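Local coordinates for protein exotoxin 6 (Staphylococcus aureus subsp. aureus Mu50, PDB 4ZYS) that is of unknown molecular function but, as a superantigen-like exotoxin, probably binds host sugars or proteins of the immune defence, at residues 89-94 and 123-128; 40-45 and 67-72. One frame throughout, in Å; residues are numbered along the deposited sequence.

Contact 1 of 2, residues 89-94 and 123-128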
ATOM      1  N   GLY A  89      -4.505  -1.302  -4.489  1.00 18.35           N
ATOM      2  CA  GLY A  89      -4.674   0.016  -3.882  1.00 17.14           C
ATOM      3  C   GLY A  89      -5.998   0.701  -4.152  1.00 19.27           C
ATOM      4  O   GLY A  89      -6.079   1.938  -4.071  1.00 18.41           O
ATOM      5  N   VAL A  90      -7.038  -0.097  -4.503  1.00 14.96           N
ATOM      6  CA  VAL A  90      -8.396   0.399  -4.768  1.00 14.71           C
ATOM      7  C   VAL A  90      -9.246  -0.044  -3.615  1.00 21.42           C
ATOM      8  O   VAL A  90      -9.363  -1.240  -3.330  1.00 24.35           O
ATOM      9  CB  VAL A  90      -9.006   0.009  -6.147  1.00 18.27           C
ATOM     10  CG1 VAL A  90     -10.321   0.762  -6.386  1.00 17.28           C
ATOM     11  CG2 VAL A  90      -8.011   0.309  -7.281  1.00 17.41           C
ATOM     12  N   THR A  91      -9.773   0.938  -2.901  1.00 17.28           N
ATOM     13  CA  THR A  91     -10.576   0.748  -1.690  1.00 16.93           C
ATOM     14  C   THR A  91     -11.905   1.539  -1.793  1.00 20.18           C
ATOM     15  O   THR A  91     -12.081   2.336  -2.716  1.00 18.68           O
ATOM     16  CB  THR A  91      -9.745   1.210  -0.451  1.00 20.38           C
ATOM     17  OG1 THR A  91      -9.299   2.550  -0.644  1.00 20.08           O
ATOM     18  CG2 THR A  91      -8.539   0.319  -0.151  1.00 13.37           C
ATOM     19  N   LYS A  92     -12.830   1.292  -0.843  1.00 18.49           N
ATOM     20  CA  LYS A  92     -14.099   2.002  -0.732  1.00 19.04           C
ATOM     21  C   LYS A  92     -13.816   3.318  -0.021  1.00 22.65           C
ATOM     22  O   LYS A  92     -13.048   3.349   0.939  1.00 22.42           O
ATOM     23  CB  LYS A  92     -15.161   1.178   0.041  1.00 22.96           C
ATOM     24  CG  LYS A  92     -15.472  -0.217  -0.538  1.00 42.01           C
ATOM     25  CD  LYS A  92     -16.314  -0.200  -1.842  1.00 46.24           C
ATOM     26  CE  LYS A  92     -16.354  -1.551  -2.523  1.00 45.58           C
ATOM     27  NZ  LYS A  92     -17.517  -1.690  -3.439  1.00 53.69           N
ATOM     28  N   THR A  93     -14.422   4.403  -0.497  1.00 18.79           N
ATOM     29  CA  THR A  93     -14.248   5.705   0.099  1.00 18.89           C
ATOM     30  C   THR A  93     -14.943   5.754   1.479  1.00 23.34           C
ATOM     31  O   THR A  93     -15.843   4.947   1.742  1.00 22.66           O
ATOM     32  CB  THR A  93     -14.771   6.790  -0.846  1.00 24.18           C
ATOM     33  OG1 THR A  93     -14.151   8.014  -0.470  1.00 23.55           O
ATOM     34  CG2 THR A  93     -16.302   6.945  -0.805  1.00 23.54           C
ATOM     35  N   ASN A  94     -14.553   6.725   2.335  1.00 19.54           N
ATOM     36  CA  ASN A  94     -15.168   6.902   3.647  1.00 19.86           C
ATOM     37  C   ASN A  94     -16.613   7.347   3.519  1.00 25.43           C
ATOM     38  O   ASN A  94     -16.966   8.095   2.599  1.00 24.18           O
ATOM     39  CB  ASN A  94     -14.389   7.925   4.504  1.00 18.31           C
ATOM     40  CG  ASN A  94     -13.086   7.418   5.108  1.00 29.04           C
ATOM     41  OD1 ASN A  94     -12.601   6.318   4.811  1.00 17.91           O
ATOM     42  ND2 ASN A  94     -12.515   8.188   6.031  1.00 21.70           N
ATOM     43  N   ILE A 123      -3.854   7.655  10.393  1.00 22.27           N
ATOM     44  CA  ILE A 123      -4.702   6.898   9.447  1.00 23.20           C
ATOM     45  C   ILE A 123      -5.980   7.731   9.212  1.00 26.62           C
ATOM     46  O   ILE A 123      -6.606   8.150  10.181  1.00 26.10           O
ATOM     47  CB  ILE A 123      -5.030   5.443   9.951  1.00 27.01           C
ATOM     48  CG1 ILE A 123      -3.776   4.530  10.035  1.00 28.74           C
ATOM     49  CG2 ILE A 123      -6.149   4.758   9.127  1.00 26.41           C
ATOM     50  CD1 ILE A 123      -3.112   4.233   8.746  1.00 41.91           C
ATOM     51  N   TYR A 124      -6.359   7.962   7.944  1.00 22.67           N
ATOM     52  CA  TYR A 124      -7.552   8.751   7.634  1.00 22.54           C
ATOM     53  C   TYR A 124      -8.654   7.889   6.989  1.00 25.96           C
ATOM     54  O   TYR A 124      -9.791   8.355   6.816  1.00 26.17           O
ATOM     55  CB  TYR A 124      -7.181   9.935   6.711  1.00 22.83           C
ATOM     56  CG  TYR A 124      -6.014  10.755   7.229  1.00 24.81           C
ATOM     57  CD1 TYR A 124      -6.148  11.566   8.358  1.00 27.89           C
ATOM     58  CD2 TYR A 124      -4.766  10.693   6.616  1.00 24.41           C
ATOM     59  CE1 TYR A 124      -5.075  12.315   8.843  1.00 30.10           C
ATOM     60  CE2 TYR A 124      -3.694  11.454   7.078  1.00 25.05           C
ATOM     61  CZ  TYR A 124      -3.850  12.257   8.194  1.00 35.05           C
ATOM     62  OH  TYR A 124      -2.790  12.996   8.650  1.00 38.29           O
ATOM     63  N   LYS A 125      -8.327   6.638   6.658  1.00 19.27           N
ATOM     64  CA  LYS A 125      -9.243   5.798   5.917  1.00 18.74           C
ATOM     65  C   LYS A 125      -9.841   4.630   6.685  1.00 23.47           C
ATOM     66  O   LYS A 125      -9.151   3.929   7.422  1.00 22.64           O
ATOM     67  CB  LYS A 125      -8.537   5.282   4.662  1.00 19.01           C
ATOM     68  CG  LYS A 125      -8.543   6.338   3.546  1.00 19.45           C
ATOM     69  CD  LYS A 125      -7.691   5.985   2.293  1.00 23.26           C
ATOM     70  CE  LYS A 125      -7.981   4.644   1.642  1.00 19.69           C
ATOM     71  NZ  LYS A 125      -9.441   4.443   1.359  1.00 22.90           N
ATOM     72  N   GLU A 126     -11.142   4.392   6.449  1.00 21.08           N
ATOM     73  CA  GLU A 126     -11.867   3.241   7.018  1.00 20.81           C
ATOM     74  C   GLU A 126     -11.429   1.956   6.323  1.00 25.43           C
ATOM     75  O   GLU A 126     -11.272   0.909   6.944  1.00 26.32           O
ATOM     76  CB  GLU A 126     -13.373   3.401   6.813  1.00 21.97           C
ATOM     77  CG  GLU A 126     -14.018   4.485   7.636  1.00 25.17           C
ATOM     78  CD  GLU A 126     -15.506   4.478   7.371  1.00 38.40           C
ATOM     79  OE1 GLU A 126     -16.195   3.570   7.888  1.00 41.44           O
ATOM     80  OE2 GLU A 126     -15.967   5.313   6.561  1.00 25.84           O
ATOM     81  N   ASP A 127     -11.288   2.039   5.014  1.00 21.06           N
ATOM     82  CA  ASP A 127     -10.878   0.924   4.189  1.00 20.31           C
ATOM     83  C   ASP A 127      -9.500   1.280   3.622  1.00 22.71           C
ATOM     84  O   ASP A 127      -9.426   2.073   2.702  1.00 22.65           O
ATOM     85  CB  ASP A 127     -11.937   0.692   3.096  1.00 21.43           C
ATOM     86  CG  ASP A 127     -11.731  -0.595   2.327  1.00 25.32           C
ATOM     87  OD1 ASP A 127     -11.195  -1.546   2.909  1.00 26.72           O
ATOM     88  OD2 ASP A 127     -12.101  -0.641   1.130  1.00 24.46           O
ATOM     89  N   ILE A 128      -8.415   0.782   4.227  1.00 18.29           N
ATOM     90  CA  ILE A 128      -7.051   1.102   3.802  1.00 16.02           C
ATOM     91  C   ILE A 128      -6.360  -0.178   3.234  1.00 20.39           C
ATOM     92  O   ILE A 128      -6.423  -1.241   3.844  1.00 20.49           O
ATOM     93  CB  ILE A 128      -6.255   1.787   4.957  1.00 18.45           C
ATOM     94  CG1 ILE A 128      -4.867   2.321   4.477  1.00 18.54           C
ATOM     95  CG2 ILE A 128      -6.121   0.891   6.217  1.00 19.35           C
ATOM     96  CD1 ILE A 128      -4.317   3.502   5.292  1.00 18.47           C
TER
HETATM   97  O   HOH W   1     -11.978   4.154   3.320  1.00 19.32           O
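N94 meets the loop residues 124-126 through both ends of its amide, and its side chain can be followed outward atom by atom. With CG set anti to its own carbonyl carbon (chi1 -76°), N94 CB passes E126 OE2 at 3.7 Å, a carboxylate held by a salt bridge to R187 and a bond from OE2 to S95, and the amide is carried across to the backbone beyond. There N94 OD1 accepts an almost straight bond from E126 N (2.9 Å), a donor tilted out of the carbonyl plane, while N94 ND2 gives a bent one to Y124 O (2.8 Å, 143° at the hydrogen). A second bond from ND2, to F98 O, helps to fix the rotation of the group. This is the seam between the OB-fold domain, which supplies the end of strand 84-92, and the beta-grasp domain, which supplies 123-128. K125 bridges it: bends at chi3 and chi4 turn its ammonium back, K125 NZ donates to T91 OG1 (2.8 Å) and to D127 O (2.7 Å), and a salt bridge to D70 gives the charge a partner. D127, alongside K92, takes a nearly linear bond from K92 N on the anti lone pair of D127 OD2 (2.9 Å); K60 forms a salt bridge to the same oxygen and S183 bonds to OD1. Between them a water accepts from D127 N and sits 2.7 Å from N94 OD1, with K92 O equally near.

Contact 2 of 2, residues 40-45 and 67-72; sequences IDVIVD and SNIDVF
I40 and I69 meet end to end, each reaching toward the other until I40 CD1 and I69 CD1 stand 4.2 Å apart. The first torsion of I69 puts CG1 between its backbone N and carbonyl carbon (chi1 56°), and from there I69 CD1 also comes to 4.4 Å from V42 CG2. That same methyl, V42 CG2, has a closer neighbour in V71 CG1 at 4.1 Å, where the two valines pass alongside each other, pointing opposite ways. I40, V42, I69 and V71 therefore make up the denser part of the contact, all of it methyl against methyl. Strands 40-44 and 69-72 approach at nearly a right angle (82°), their axes 10.0 Å apart, too far for backbone pairing; they belong to opposed walls of the rolled OB-fold sheet, and their inward-facing residues fill the barrel between. I51 and V90, from other strands of that sheet, pack against this cluster, and F61 covers I69 from a loop. Toward the end of strand 40-44 the contact thins out: V44 has a single partner across it, V44 CG2 lying 4.4 Å from V71 CG2, covers less of the other segment than I40 or V42 does, and leans on L22 and R24 as well. The strand's alternation sends D41 and I43 to its other face, where the carboxylate of D41 bonds to the hydroxyls of Y32 and Y48, I43 is exposed, and D45, exposed just past the strand end, forms a salt bridge with R24.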
ATOM      1  N   ILE A  40      -9.567  -1.811 -13.393  1.00 18.50           N
ATOM      2  CA  ILE A  40     -10.376  -0.626 -13.153  1.00 18.37           C
ATOM      3  C   ILE A  40      -9.593   0.557 -13.739  1.00 20.56           C
ATOM      4  O   ILE A  40      -8.404   0.705 -13.449  1.00 17.22           O
ATOM      5  CB  ILE A  40     -10.817  -0.428 -11.659  1.00 20.92           C
ATOM      6  CG1 ILE A  40     -11.779   0.751 -11.487  1.00 21.25           C
ATOM      7  CG2 ILE A  40      -9.653  -0.325 -10.664  1.00 21.42           C
ATOM      8  CD1 ILE A  40     -12.910   0.508 -10.391  1.00 26.51           C
ATOM      9  N   ASP A  41     -10.245   1.334 -14.631  1.00 18.09           N
ATOM     10  CA  ASP A  41      -9.669   2.524 -15.272  1.00 17.63           C
ATOM     11  C   ASP A  41     -10.094   3.764 -14.509  1.00 23.00           C
ATOM     12  O   ASP A  41     -11.260   3.874 -14.159  1.00 22.12           O
ATOM     13  CB  ASP A  41     -10.120   2.651 -16.741  1.00 18.95           C
ATOM     14  CG  ASP A  41      -9.462   1.720 -17.726  1.00 26.40           C
ATOM     15  OD1 ASP A  41      -8.464   1.058 -17.351  1.00 25.67           O
ATOM     16  OD2 ASP A  41      -9.980   1.596 -18.853  1.00 34.10           O
ATOM     17  N   VAL A  42      -9.163   4.684 -14.249  1.00 19.97           N
ATOM     18  CA  VAL A  42      -9.422   5.900 -13.502  1.00 20.91           C
ATOM     19  C   VAL A  42      -8.735   7.061 -14.204  1.00 27.25           C
ATOM     20  O   VAL A  42      -7.596   6.907 -14.670  1.00 26.65           O
ATOM     21  CB  VAL A  42      -8.935   5.799 -12.015  1.00 25.58           C
ATOM     22  CG1 VAL A  42      -9.477   6.945 -11.162  1.00 25.82           C
ATOM     23  CG2 VAL A  42      -9.311   4.470 -11.369  1.00 25.86           C
ATOM     24  N   ILE A  43      -9.396   8.242 -14.219  1.00 25.26           N
ATOM     25  CA  ILE A  43      -8.806   9.510 -14.671  1.00 26.04           C
ATOM     26  C   ILE A  43      -8.612  10.383 -13.427  1.00 30.74           C
ATOM     27  O   ILE A  43      -9.558  10.598 -12.674  1.00 31.91           O
ATOM     28  CB  ILE A  43      -9.596  10.242 -15.798  1.00 30.05           C
ATOM     29  CG1 ILE A  43      -9.310   9.581 -17.158  1.00 31.52           C
ATOM     30  CG2 ILE A  43      -9.230  11.735 -15.856  1.00 30.29           C
ATOM     31  CD1 ILE A  43     -10.178  10.004 -18.320  1.00 38.59           C
ATOM     32  N   VAL A  44      -7.378  10.800 -13.176  1.00 27.55           N
ATOM     33  CA  VAL A  44      -6.988  11.718 -12.094  1.00 28.12           C
ATOM     34  C   VAL A  44      -6.255  12.855 -12.783  1.00 34.72           C
ATOM     35  O   VAL A  44      -5.297  12.568 -13.470  1.00 33.21           O
ATOM     36  CB  VAL A  44      -6.116  11.053 -10.970  1.00 31.37           C
ATOM     37  CG1 VAL A  44      -5.625  12.110  -9.979  1.00 31.39           C
ATOM     38  CG2 VAL A  44      -6.877   9.936 -10.237  1.00 30.26           C
ATOM     39  N   ASP A  45      -6.712  14.127 -12.669  1.00 34.90           N
ATOM     40  CA  ASP A  45      -6.053  15.295 -13.287  1.00 35.45           C
ATOM     41  C   ASP A  45      -5.665  15.056 -14.760  1.00 40.93           C
ATOM     42  O   ASP A  45      -4.521  15.320 -15.133  1.00 42.41           O
ATOM     43  CB  ASP A  45      -4.786  15.681 -12.495  1.00 36.96           C
ATOM     44  CG  ASP A  45      -4.976  16.002 -11.037  1.00 52.77           C
ATOM     45  OD1 ASP A  45      -6.026  16.602 -10.688  1.00 54.63           O
ATOM     46  OD2 ASP A  45      -4.044  15.737 -10.254  1.00 62.32           O
ATOM     47  N   SER A  67     -18.274   4.771  -8.420  1.00 26.18           N
ATOM     48  CA  SER A  67     -18.014   6.184  -8.106  1.00 26.79           C
ATOM     49  C   SER A  67     -17.848   6.481  -6.608  1.00 30.79           C
ATOM     50  O   SER A  67     -18.036   7.629  -6.187  1.00 32.20           O
ATOM     51  CB  SER A  67     -19.125   7.057  -8.680  1.00 31.37           C
ATOM     52  OG  SER A  67     -18.883   7.278 -10.058  1.00 36.86           O
ATOM     53  N   ASN A  68     -17.447   5.478  -5.821  1.00 25.15           N
ATOM     54  CA  ASN A  68     -17.268   5.609  -4.366  1.00 24.75           C
ATOM     55  C   ASN A  68     -15.922   4.980  -3.974  1.00 26.61           C
ATOM     56  O   ASN A  68     -15.839   4.193  -3.031  1.00 27.10           O
ATOM     57  CB  ASN A  68     -18.449   4.887  -3.666  1.00 25.01           C
ATOM     58  CG  ASN A  68     -18.519   3.384  -3.980  1.00 41.15           C
ATOM     59  OD1 ASN A  68     -18.090   2.896  -5.055  1.00 28.28           O
ATOM     60  ND2 ASN A  68     -18.981   2.605  -3.014  1.00 29.89           N
ATOM     61  N   ILE A  69     -14.877   5.266  -4.737  1.00 20.41           N
ATOM     62  CA  ILE A  69     -13.612   4.599  -4.493  1.00 17.25           C
ATOM     63  C   ILE A  69     -12.512   5.577  -4.176  1.00 20.08           C
ATOM     64  O   ILE A  69     -12.592   6.762  -4.517  1.00 19.45           O
ATOM     65  CB  ILE A  69     -13.206   3.679  -5.710  1.00 19.43           C
ATOM     66  CG1 ILE A  69     -13.140   4.445  -7.050  1.00 19.20           C
ATOM     67  CG2 ILE A  69     -14.107   2.463  -5.822  1.00 19.89           C
ATOM     68  CD1 ILE A  69     -12.123   3.910  -8.081  1.00 24.75           C
ATOM     69  N   ASP A  70     -11.474   5.060  -3.508  1.00 15.58           N
ATOM     70  CA  ASP A  70     -10.221   5.766  -3.258  1.00 14.84           C
ATOM     71  C   ASP A  70      -9.159   5.009  -3.992  1.00 18.50           C
ATOM     72  O   ASP A  70      -9.249   3.787  -4.110  1.00 16.00           O
ATOM     73  CB  ASP A  70      -9.888   5.879  -1.759  1.00 16.32           C
ATOM     74  CG  ASP A  70     -10.892   6.672  -0.949  1.00 23.30           C
ATOM     75  OD1 ASP A  70     -11.756   7.350  -1.565  1.00 23.77           O
ATOM     76  OD2 ASP A  70     -10.844   6.589   0.296  1.00 18.49           O
ATOM     77  N   VAL A  71      -8.154   5.715  -4.521  1.00 16.79           N
ATOM     78  CA  VAL A  71      -7.095   5.039  -5.254  1.00 15.10           C
ATOM     79  C   VAL A  71      -5.753   5.478  -4.708  1.00 19.76           C
ATOM     80  O   VAL A  71      -5.587   6.622  -4.287  1.00 19.89           O
ATOM     81  CB  VAL A  71      -7.187   5.201  -6.811  1.00 18.03           C
ATOM     82  CG1 VAL A  71      -8.523   4.681  -7.339  1.00 17.05           C
ATOM     83  CG2 VAL A  71      -6.956   6.649  -7.256  1.00 18.15           C
ATOM     84  N   PHE A  72      -4.820   4.510  -4.656  1.00 16.64           N
ATOM     85  CA  PHE A  72      -3.417   4.651  -4.291  1.00 15.67           C
ATOM     86  C   PHE A  72      -2.659   4.052  -5.461  1.00 20.87           C
ATOM     87  O   PHE A  72      -2.617   2.827  -5.592  1.00 20.70           O
ATOM     88  CB  PHE A  72      -3.119   3.955  -2.952  1.00 16.98           C
ATOM     89  CG  PHE A  72      -1.738   4.261  -2.426  1.00 18.10           C
ATOM     90  CD1 PHE A  72      -0.645   3.484  -2.801  1.00 19.24           C
ATOM     91  CD2 PHE A  72      -1.526   5.340  -1.565  1.00 21.09           C
ATOM     92  CE1 PHE A  72       0.645   3.785  -2.346  1.00 21.43           C
ATOM     93  CE2 PHE A  72      -0.239   5.622  -1.077  1.00 24.55           C
ATOM     94  CZ  PHE A  72       0.839   4.829  -1.457  1.00 22.50           C
TER

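How the contacts relate
Both contacts use the same OB-fold sheet, in which strands 69-74 and 84-92 are neighbours, but they work on different sides of it. Contact 2 is wholly buried and apolar, joining two walls within one domain; contact 1 is partly buried and polar, joining that domain to the beta-grasp domain through side-chain amide, ammonium, carboxylate and water. Their centres lie about 12 Å apart. D70 ties them together: facing away from the barrel interior, it makes a probable hydrogen bond to T93 besides meeting the charge of K125. On the inner side V90 packs on I40, so segment 89-94 alternates between the two environments.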